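Local atomic coordinates of acyl-CoA dehydrogenase (Bacillus anthracis, PDB entry 3OWA), a protein that probably oxidises acyl-CoA thioesters to their enoyl-CoA products, using bound flavin-adenine dinucleotide as the electron acceptor. Residues P456-K468 with L503-I517. Residues are numbered along the deposited sequence; the frame is centred on the assembly and turned at random.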
# COMPACT_ATOMS: atom_id res chain seq x y z
N PRO A 456 -22.15 -18.69 21.47
CA PRO A 456 -21.67 -17.62 20.57
C PRO A 456 -20.15 -17.73 20.41
O PRO A 456 -19.46 -18.08 21.37
CB PRO A 456 -22.03 -16.34 21.33
CG PRO A 456 -23.19 -16.73 22.22
CD PRO A 456 -22.94 -18.16 22.60
N LEU A 457 -19.63 -17.48 19.21
CA LEU A 457 -18.17 -17.54 18.97
C LEU A 457 -17.59 -18.97 18.91
O LEU A 457 -16.37 -19.15 18.84
CB LEU A 457 -17.40 -16.71 20.01
CG LEU A 457 -17.29 -15.18 19.86
CD1 LEU A 457 -18.60 -14.52 19.44
CD2 LEU A 457 -16.75 -14.54 21.14
N ALA A 458 -18.47 -19.98 18.93
CA ALA A 458 -18.03 -21.38 18.87
C ALA A 458 -17.06 -21.64 17.72
O ALA A 458 -16.00 -22.23 17.90
CB ALA A 458 -19.25 -22.32 18.77
N LEU A 459 -17.45 -21.21 16.52
CA LEU A 459 -16.62 -21.42 15.34
C LEU A 459 -15.26 -20.69 15.45
O LEU A 459 -14.22 -21.24 15.12
CB LEU A 459 -17.38 -21.02 14.07
CG LEU A 459 -16.52 -21.02 12.80
CD1 LEU A 459 -16.00 -22.42 12.47
CD2 LEU A 459 -17.29 -20.42 11.62
N GLN A 460 -15.28 -19.46 15.96
CA GLN A 460 -14.05 -18.66 16.02
C GLN A 460 -13.07 -19.21 17.05
O GLN A 460 -11.87 -19.23 16.80
CB GLN A 460 -14.38 -17.17 16.23
CG GLN A 460 -15.11 -16.53 15.03
CD GLN A 460 -16.56 -17.02 14.86
OE1 GLN A 460 -17.28 -17.18 15.84
NE2 GLN A 460 -16.98 -17.24 13.62
N LYS A 461 -13.60 -19.69 18.18
CA LYS A 461 -12.78 -20.37 19.18
C LYS A 461 -12.16 -21.64 18.60
O LYS A 461 -11.02 -21.99 18.91
CB LYS A 461 -13.62 -20.72 20.42
CG LYS A 461 -14.00 -19.54 21.29
CD LYS A 461 -14.65 -20.04 22.58
CE LYS A 461 -15.78 -19.12 23.04
NZ LYS A 461 -16.87 -19.85 23.80
N TYR A 462 -12.90 -22.31 17.75
CA TYR A 462 -12.43 -23.51 17.08
C TYR A 462 -11.26 -23.18 16.13
O TYR A 462 -10.23 -23.85 16.12
CB TYR A 462 -13.60 -24.21 16.38
CG TYR A 462 -13.20 -25.42 15.58
CD1 TYR A 462 -13.06 -26.67 16.19
CD2 TYR A 462 -12.93 -25.31 14.22
CE1 TYR A 462 -12.67 -27.79 15.43
CE2 TYR A 462 -12.53 -26.40 13.47
CZ TYR A 462 -12.40 -27.62 14.07
OH TYR A 462 -12.02 -28.68 13.29
N LEU A 463 -11.41 -22.12 15.33
CA LEU A 463 -10.34 -21.73 14.42
C LEU A 463 -9.08 -21.27 15.15
O LEU A 463 -7.95 -21.59 14.73
CB LEU A 463 -10.82 -20.65 13.44
CG LEU A 463 -12.04 -21.03 12.60
CD1 LEU A 463 -12.53 -19.83 11.85
CD2 LEU A 463 -11.71 -22.17 11.65
N VAL A 464 -9.27 -20.56 16.25
CA VAL A 464 -8.15 -20.08 17.05
C VAL A 464 -7.32 -21.28 17.56
O VAL A 464 -6.07 -21.30 17.42
CB VAL A 464 -8.66 -19.17 18.21
CG1 VAL A 464 -7.66 -19.12 19.36
CG2 VAL A 464 -8.96 -17.76 17.69
N ASN A 465 -8.01 -22.26 18.14
CA ASN A 465 -7.37 -23.51 18.58
C ASN A 465 -6.62 -24.24 17.46
O ASN A 465 -5.46 -24.65 17.62
CB ASN A 465 -8.39 -24.45 19.25
CG ASN A 465 -8.32 -24.42 20.76
OD1 ASN A 465 -7.32 -24.85 21.35
ND2 ASN A 465 -9.39 -23.92 21.40
N ASN A 466 -7.27 -24.38 16.31
CA ASN A 466 -6.63 -25.06 15.20
C ASN A 466 -5.46 -24.28 14.60
O ASN A 466 -4.49 -24.88 14.11
CB ASN A 466 -7.65 -25.44 14.13
CG ASN A 466 -8.50 -26.68 14.53
OD1 ASN A 466 -9.22 -27.25 13.70
ND2 ASN A 466 -8.42 -27.08 15.79
N ALA A 467 -5.55 -22.95 14.65
CA ALA A 467 -4.47 -22.07 14.18
C ALA A 467 -3.21 -22.30 15.00
O ALA A 467 -2.10 -22.32 14.44
CB ALA A 467 -4.89 -20.58 14.23
N LYS A 468 -3.38 -22.49 16.31
CA LYS A 468 -2.26 -22.77 17.21
C LYS A 468 -1.54 -24.06 16.83
O LYS A 468 -0.31 -24.09 16.73
CB LYS A 468 -2.72 -22.84 18.67
CG LYS A 468 -3.14 -21.49 19.25
CD LYS A 468 -3.49 -21.57 20.72
CE LYS A 468 -4.22 -20.29 21.11
NZ LYS A 468 -4.34 -20.16 22.57
N LEU A 503 -2.67 -15.41 14.32
CA LEU A 503 -3.20 -16.12 15.48
C LEU A 503 -3.43 -15.22 16.73
O LEU A 503 -4.49 -15.26 17.36
CB LEU A 503 -2.32 -17.34 15.79
CG LEU A 503 -2.53 -17.88 17.19
CD1 LEU A 503 -3.74 -18.79 17.17
CD2 LEU A 503 -1.28 -18.58 17.71
N TYR A 504 -2.42 -14.41 17.05
CA TYR A 504 -2.49 -13.46 18.17
C TYR A 504 -3.61 -12.43 17.99
O TYR A 504 -4.35 -12.12 18.94
CB TYR A 504 -1.13 -12.75 18.36
CG TYR A 504 -1.00 -11.94 19.63
CD1 TYR A 504 -1.23 -12.52 20.88
CD2 TYR A 504 -0.66 -10.59 19.59
CE1 TYR A 504 -1.12 -11.79 22.06
CE2 TYR A 504 -0.54 -9.84 20.76
CZ TYR A 504 -0.77 -10.46 22.00
OH TYR A 504 -0.66 -9.72 23.16
N ALA A 505 -3.75 -11.88 16.80
CA ALA A 505 -4.84 -10.94 16.54
C ALA A 505 -6.22 -11.63 16.63
O ALA A 505 -7.16 -11.08 17.23
CB ALA A 505 -4.64 -10.29 15.17
N MSE A 506 -6.33 -12.82 16.04
CA MSE A 506 -7.59 -13.60 16.09
C MSE A 506 -8.00 -13.91 17.51
O MSE A 506 -9.13 -13.66 17.89
CB MSE A 506 -7.44 -14.93 15.36
CG MSE A 506 -7.41 -14.84 13.86
SE MSE A 506 -7.09 -16.59 13.12
CE MSE A 506 -8.69 -17.49 13.71
N GLU A 507 -7.08 -14.46 18.30
CA GLU A 507 -7.37 -14.80 19.69
C GLU A 507 -7.74 -13.57 20.53
O GLU A 507 -8.65 -13.62 21.36
CB GLU A 507 -6.19 -15.55 20.32
CG GLU A 507 -6.43 -15.97 21.77
CD GLU A 507 -5.20 -16.64 22.44
OE1 GLU A 507 -5.37 -17.75 23.01
OE2 GLU A 507 -4.08 -16.08 22.41
N SER A 508 -7.02 -12.47 20.32
CA SER A 508 -7.30 -11.21 21.02
C SER A 508 -8.71 -10.72 20.73
O SER A 508 -9.42 -10.29 21.64
CB SER A 508 -6.28 -10.12 20.66
OG SER A 508 -4.96 -10.47 21.03
N ALA A 509 -9.10 -10.76 19.45
CA ALA A 509 -10.44 -10.39 19.04
C ALA A 509 -11.49 -11.35 19.66
O ALA A 509 -12.51 -10.90 20.20
CB ALA A 509 -10.57 -10.34 17.51
N VAL A 510 -11.22 -12.66 19.61
CA VAL A 510 -12.17 -13.65 20.16
C VAL A 510 -12.39 -13.44 21.66
O VAL A 510 -13.53 -13.36 22.12
CB VAL A 510 -11.74 -15.10 19.89
CG1 VAL A 510 -12.65 -16.08 20.65
CG2 VAL A 510 -11.82 -15.40 18.41
N LEU A 511 -11.29 -13.34 22.39
CA LEU A 511 -11.33 -13.27 23.85
C LEU A 511 -11.94 -11.98 24.30
O LEU A 511 -12.71 -11.98 25.27
CB LEU A 511 -9.94 -13.48 24.46
CG LEU A 511 -9.39 -14.90 24.32
CD1 LEU A 511 -7.96 -15.00 24.87
CD2 LEU A 511 -10.30 -15.91 25.00
N ARG A 512 -11.64 -10.88 23.61
CA ARG A 512 -12.24 -9.59 23.95
C ARG A 512 -13.75 -9.61 23.74
O ARG A 512 -14.51 -9.09 24.57
CB ARG A 512 -11.60 -8.44 23.15
CG ARG A 512 -12.29 -7.11 23.38
CD ARG A 512 -11.66 -6.03 22.55
NE ARG A 512 -12.35 -4.77 22.79
CZ ARG A 512 -12.12 -3.66 22.10
NH1 ARG A 512 -11.19 -3.65 21.14
NH2 ARG A 512 -12.80 -2.56 22.40
N THR A 513 -14.18 -10.21 22.64
CA THR A 513 -15.60 -10.30 22.34
C THR A 513 -16.30 -11.25 23.37
O THR A 513 -17.36 -10.95 23.90
CB THR A 513 -15.84 -10.73 20.87
OG1 THR A 513 -15.13 -9.84 19.98
CG2 THR A 513 -17.34 -10.75 20.54
N GLU A 514 -15.65 -12.38 23.65
CA GLU A 514 -16.14 -13.34 24.63
C GLU A 514 -16.29 -12.68 25.99
O GLU A 514 -17.34 -12.82 26.65
CB GLU A 514 -15.15 -14.51 24.71
CG GLU A 514 -15.68 -15.71 25.48
CD GLU A 514 -14.62 -16.80 25.67
OE1 GLU A 514 -13.77 -16.99 24.76
OE2 GLU A 514 -14.64 -17.45 26.75
N LYS A 515 -15.27 -11.94 26.41
CA LYS A 515 -15.35 -11.20 27.66
C LYS A 515 -16.50 -10.19 27.70
O LYS A 515 -17.22 -10.09 28.70
CB LYS A 515 -14.00 -10.54 28.01
CG LYS A 515 -14.14 -9.45 29.07
CD LYS A 515 -13.19 -9.61 30.23
CE LYS A 515 -11.76 -9.64 29.84
NZ LYS A 515 -10.95 -9.23 31.03
N ALA A 516 -16.69 -9.46 26.60
CA ALA A 516 -17.76 -8.48 26.49
C ALA A 516 -19.13 -9.14 26.65
O ALA A 516 -19.99 -8.63 27.37
CB ALA A 516 -17.70 -7.77 25.18
N ILE A 517 -19.31 -10.27 25.98
CA ILE A 517 -20.56 -11.01 26.02
C ILE A 517 -20.88 -11.37 27.48
O ILE A 517 -21.96 -11.04 27.97
CB ILE A 517 -20.51 -12.24 25.08
CG1 ILE A 517 -20.55 -11.77 23.62
CG2 ILE A 517 -21.69 -13.24 25.36
CD1 ILE A 517 -20.12 -12.80 22.65
O HOH W 1 -15.75 -19.98 26.29
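L457, V464 and L503 carry this contact, one near each end of the interface and one between them. L457, at the N-cap position of its helix, lays CD2 over a turn of the opposing backbone, 3.5 Å from the N of E514 and close to the O of V510, two atoms already hydrogen-bonded to each other. Its other methyl, CD1, meets I517 CD1 tip to tip. V464 enters the hole formed by L503, M506, E507 and V510, a local case of knobs-into-holes packing: with CG1 anti to the backbone N (chi1 157°), CG1 rests against the E507 chain while CG2 slides past V510 CG2 at 3.8 Å and touches selenomethionine M506. Helices 458-482 and 490-520 pack as near-antiparallel neighbours, their local axes 9.7 Å apart at 150°, within the helical C-terminal part of an acyl-CoA dehydrogenase; helices 305-336 and 526-554 also flank the second. At the far end L503 CD1 lies 3.6 Å from A467 CB. K468 CG presses tightly on L503 CD1, at 3.5 Å. K468 then runs on, extended, to E507, where NZ donates to OE1 in a 2.7 Å salt bridge, approaching 41° out of the carboxylate plane. R327 pairs with OE2, so each carboxylate oxygen of E507 has its own cation, which would probably favour the ionised form. K461 and E514 meet less directly: one water accepts from K461 NZ and donates to E514 OE2, which also salt-bridges K518.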